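Side-chain contact in MGS-M4 (Unidentified, PDB 4Q3M), which is an aldo-keto reductase of the TIM-barrel fold, probably an oxidoreductase of carbonyl compounds whose own substrate is unknown: residues A[169-174]-A[221-226]. Residues are numbered along the deposited sequence; the frame is centred on the assembly and turned at random.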
ATOM      1  N   PHE A 169       1.501   5.963 -10.756  1.00 33.26           N
ATOM      2  CA  PHE A 169       0.962   4.763 -11.384  1.00 33.30           C
ATOM      3  C   PHE A 169      -0.559   4.740 -11.287  1.00 34.42           C
ATOM      4  O   PHE A 169      -1.253   4.555 -12.287  1.00 38.96           O
ATOM      5  CB  PHE A 169       1.554   3.508 -10.739  1.00 34.40           C
ATOM      6  CG  PHE A 169       1.161   2.229 -11.423  1.00 36.40           C
ATOM      7  CD1 PHE A 169       1.926   1.722 -12.460  1.00 33.72           C
ATOM      8  CD2 PHE A 169       0.032   1.530 -11.026  1.00 33.66           C
ATOM      9  CE1 PHE A 169       1.569   0.545 -13.092  1.00 40.72           C
ATOM     10  CE2 PHE A 169      -0.330   0.355 -11.656  1.00 35.09           C
ATOM     11  CZ  PHE A 169       0.441  -0.140 -12.689  1.00 34.96           C
ATOM     12  N   LEU A 170      -1.066   4.928 -10.072  1.00 30.69           N
ATOM     13  CA  LEU A 170      -2.503   4.951  -9.826  1.00 29.13           C
ATOM     14  C   LEU A 170      -3.163   6.106 -10.570  1.00 35.90           C
ATOM     15  O   LEU A 170      -4.262   5.964 -11.109  1.00 36.84           O
ATOM     16  CB  LEU A 170      -2.784   5.056  -8.326  1.00 28.31           C
ATOM     17  CG  LEU A 170      -4.250   5.130  -7.895  1.00 34.47           C
ATOM     18  CD1 LEU A 170      -5.002   3.879  -8.325  1.00 39.33           C
ATOM     19  CD2 LEU A 170      -4.356   5.334  -6.392  1.00 31.90           C
ATOM     20  N   HIS A 171      -2.480   7.247 -10.596  1.00 37.75           N
ATOM     21  CA  HIS A 171      -2.969   8.431 -11.291  1.00 37.00           C
ATOM     22  C   HIS A 171      -3.136   8.161 -12.782  1.00 41.15           C
ATOM     23  O   HIS A 171      -4.165   8.492 -13.371  1.00 45.74           O
ATOM     24  CB  HIS A 171      -2.017   9.609 -11.077  1.00 34.69           C
ATOM     25  CG  HIS A 171      -2.533  10.910 -11.610  1.00 36.39           C
ATOM     26  ND1 HIS A 171      -1.703  11.965 -11.924  1.00 38.35           N
ATOM     27  CD2 HIS A 171      -3.792  11.328 -11.878  1.00 35.14           C
ATOM     28  CE1 HIS A 171      -2.429  12.976 -12.365  1.00 38.16           C
ATOM     29  NE2 HIS A 171      -3.700  12.617 -12.347  1.00 38.55           N
ATOM     30  N   ASP A 172      -2.117   7.555 -13.384  1.00 39.13           N
ATOM     31  CA  ASP A 172      -2.154   7.224 -14.803  1.00 43.92           C
ATOM     32  C   ASP A 172      -3.279   6.246 -15.114  1.00 41.72           C
ATOM     33  O   ASP A 172      -3.973   6.394 -16.118  1.00 44.30           O
ATOM     34  CB  ASP A 172      -0.814   6.645 -15.260  1.00 50.19           C
ATOM     35  CG  ASP A 172       0.253   7.710 -15.432  1.00 58.18           C
ATOM     36  OD1 ASP A 172      -0.107   8.901 -15.540  1.00 56.70           O
ATOM     37  OD2 ASP A 172       1.450   7.354 -15.466  1.00 64.14           O
ATOM     38  N   TYR A 173      -3.457   5.250 -14.250  1.00 37.85           N
ATOM     39  CA  TYR A 173      -4.527   4.276 -14.433  1.00 37.91           C
ATOM     40  C   TYR A 173      -5.891   4.955 -14.431  1.00 36.72           C
ATOM     41  O   TYR A 173      -6.720   4.703 -15.305  1.00 35.89           O
ATOM     42  CB  TYR A 173      -4.487   3.195 -13.349  1.00 37.27           C
ATOM     43  CG  TYR A 173      -5.686   2.273 -13.408  1.00 36.57           C
ATOM     44  CD1 TYR A 173      -5.717   1.198 -14.286  1.00 35.55           C
ATOM     45  CD2 TYR A 173      -6.795   2.489 -12.599  1.00 35.53           C
ATOM     46  CE1 TYR A 173      -6.815   0.361 -14.352  1.00 36.79           C
ATOM     47  CE2 TYR A 173      -7.895   1.661 -12.660  1.00 35.28           C
ATOM     48  CZ  TYR A 173      -7.900   0.598 -13.535  1.00 36.08           C
ATOM     49  OH  TYR A 173      -8.999  -0.226 -13.593  1.00 38.11           O
ATOM     50  N   CYS A 174      -6.118   5.809 -13.436  1.00 36.45           N
ATOM     51  CA  CYS A 174      -7.383   6.523 -13.311  1.00 34.59           C
ATOM     52  C   CYS A 174      -7.656   7.389 -14.538  1.00 36.01           C
ATOM     53  O   CYS A 174      -8.769   7.395 -15.066  1.00 36.57           O
ATOM     54  CB  CYS A 174      -7.390   7.383 -12.046  1.00 29.34           C
ATOM     55  SG  CYS A 174      -7.417   6.443 -10.500  1.00 39.25           S
ATOM     56  N   ILE A 221      -2.460  20.732  -8.043  1.00 42.13           N
ATOM     57  CA  ILE A 221      -3.246  21.495  -9.006  1.00 40.22           C
ATOM     58  C   ILE A 221      -2.657  21.367 -10.405  1.00 39.48           C
ATOM     59  O   ILE A 221      -3.382  21.176 -11.383  1.00 39.87           O
ATOM     60  CB  ILE A 221      -3.314  22.991  -8.632  1.00 44.12           C
ATOM     61  CG1 ILE A 221      -3.889  23.177  -7.229  1.00 44.25           C
ATOM     62  CG2 ILE A 221      -4.137  23.757  -9.650  1.00 41.97           C
ATOM     63  CD1 ILE A 221      -5.325  22.762  -7.107  1.00 45.69           C
ATOM     64  N   GLU A 222      -1.333  21.465 -10.489  1.00 37.26           N
ATOM     65  CA  GLU A 222      -0.628  21.364 -11.761  1.00 41.34           C
ATOM     66  C   GLU A 222      -0.820  19.989 -12.396  1.00 44.61           C
ATOM     67  O   GLU A 222      -0.833  19.857 -13.620  1.00 45.12           O
ATOM     68  CB  GLU A 222       0.866  21.649 -11.573  1.00 43.22           C
ATOM     69  CG  GLU A 222       1.189  23.052 -11.066  1.00 41.97           C
ATOM     70  CD  GLU A 222       0.987  24.132 -12.115  1.00 48.58           C
ATOM     71  OE1 GLU A 222       0.705  23.794 -13.284  1.00 51.83           O
ATOM     72  OE2 GLU A 222       1.114  25.326 -11.768  1.00 47.17           O
ATOM     73  N   ARG A 223      -0.976  18.969 -11.556  1.00 44.25           N
ATOM     74  CA  ARG A 223      -1.175  17.604 -12.034  1.00 42.68           C
ATOM     75  C   ARG A 223      -2.645  17.303 -12.308  1.00 41.37           C
ATOM     76  O   ARG A 223      -3.020  16.143 -12.493  1.00 40.47           O
ATOM     77  CB  ARG A 223      -0.628  16.595 -11.022  1.00 42.58           C
ATOM     78  CG  ARG A 223       0.877  16.636 -10.831  1.00 46.50           C
ATOM     79  CD  ARG A 223       1.311  15.594  -9.813  1.00 45.74           C
ATOM     80  NE  ARG A 223       0.971  14.241 -10.242  1.00 42.97           N
ATOM     81  CZ  ARG A 223       0.941  13.185  -9.435  1.00 43.29           C
ATOM     82  NH1 ARG A 223       1.226  13.324  -8.148  1.00 44.11           N
ATOM     83  NH2 ARG A 223       0.620  11.990  -9.914  1.00 38.16           N
ATOM     84  N   GLU A 224      -3.467  18.350 -12.327  1.00 49.40           N
ATOM     85  CA  GLU A 224      -4.909  18.225 -12.544  1.00 50.42           C
ATOM     86  C   GLU A 224      -5.552  17.267 -11.543  1.00 47.99           C
ATOM     87  O   GLU A 224      -6.431  16.480 -11.895  1.00 42.47           O
ATOM     88  CB  GLU A 224      -5.199  17.771 -13.977  1.00 52.69           C
ATOM     89  CG  GLU A 224      -4.763  18.770 -15.039  1.00 58.08           C
ATOM     90  CD  GLU A 224      -5.089  18.312 -16.447  1.00 63.76           C
ATOM     91  OE1 GLU A 224      -5.279  17.094 -16.650  1.00 66.35           O
ATOM     92  OE2 GLU A 224      -5.159  19.171 -17.351  1.00 66.67           O
ATOM     93  N   ILE A 225      -5.102  17.342 -10.294  1.00 42.70           N
ATOM     94  CA  ILE A 225      -5.641  16.511  -9.224  1.00 43.32           C
ATOM     95  C   ILE A 225      -6.433  17.353  -8.230  1.00 48.10           C
ATOM     96  O   ILE A 225      -5.952  18.384  -7.757  1.00 44.72           O
ATOM     97  CB  ILE A 225      -4.520  15.760  -8.474  1.00 40.69           C
ATOM     98  CG1 ILE A 225      -3.832  14.758  -9.402  1.00 41.38           C
ATOM     99  CG2 ILE A 225      -5.074  15.052  -7.244  1.00 33.42           C
ATOM    100  CD1 ILE A 225      -2.737  13.956  -8.728  1.00 38.58           C
ATOM    101  N   VAL A 226      -7.651  16.916  -7.921  1.00 47.20           N
ATOM    102  CA  VAL A 226      -8.473  17.594  -6.927  1.00 43.69           C
ATOM    103  C   VAL A 226      -7.841  17.459  -5.546  1.00 39.81           C
ATOM    104  O   VAL A 226      -7.498  16.357  -5.116  1.00 37.27           O
ATOM    105  CB  VAL A 226      -9.908  17.035  -6.898  1.00 41.88           C
ATOM    106  CG1 VAL A 226     -10.733  17.744  -5.834  1.00 47.04           C
ATOM    107  CG2 VAL A 226     -10.560  17.175  -8.264  1.00 42.15           C
TER
HETATM  108  O   HOH W   1      -5.895  14.008 -13.459  1.00 29.79           O
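His171, on helix 168-176, and Ile225, in the turn after helix 212-222, have the closest backbones across the contact, their CA atoms 8.8 Å apart, so the gap is crossed mainly by the His171 ring, which meets side chains, the carbonyl of Arg223 and a water. That turn is a Schellman motif: Glu224 has positive phi and its N bonds to Ile221 O. The chain then enters strand 226-227, next to strand 180-184 in the parallel barrel sheet. The imidazole of His171 extends from its helix with CG anti to the backbone N (chi1 -173°), which carries the ring into the turn. Ile225 lies over one ring face in a CH-pi contact: CD1 is 3.9 Å from the centroid of the His171 ring and close to the ring normal. The same CD1 also sits over one face of the Arg223 guanidinium, 3.8 Å above its plane. That plane is turned 71° from the imidazole, and Arg223 NH2 gives His171 ND1 a weak hydrogen bond of 3.1 Å, bent to 128° at the hydrogen; its NH1 bonds to Gln166 O. At the other ring nitrogen, a water in the ring plane lies 2.8 Å from His171 NE2 and donates to Glu224 O, an oxygen that Gln180 NE2 also reaches. A leucine in place of His171 would probably leave this water without its ring partner and Arg223 NH2 without its ND1 acceptor. The ring thus joins helix to turn by an apolar face against Ile225, a water at its edge and an obliquely placed, weak arginine bond.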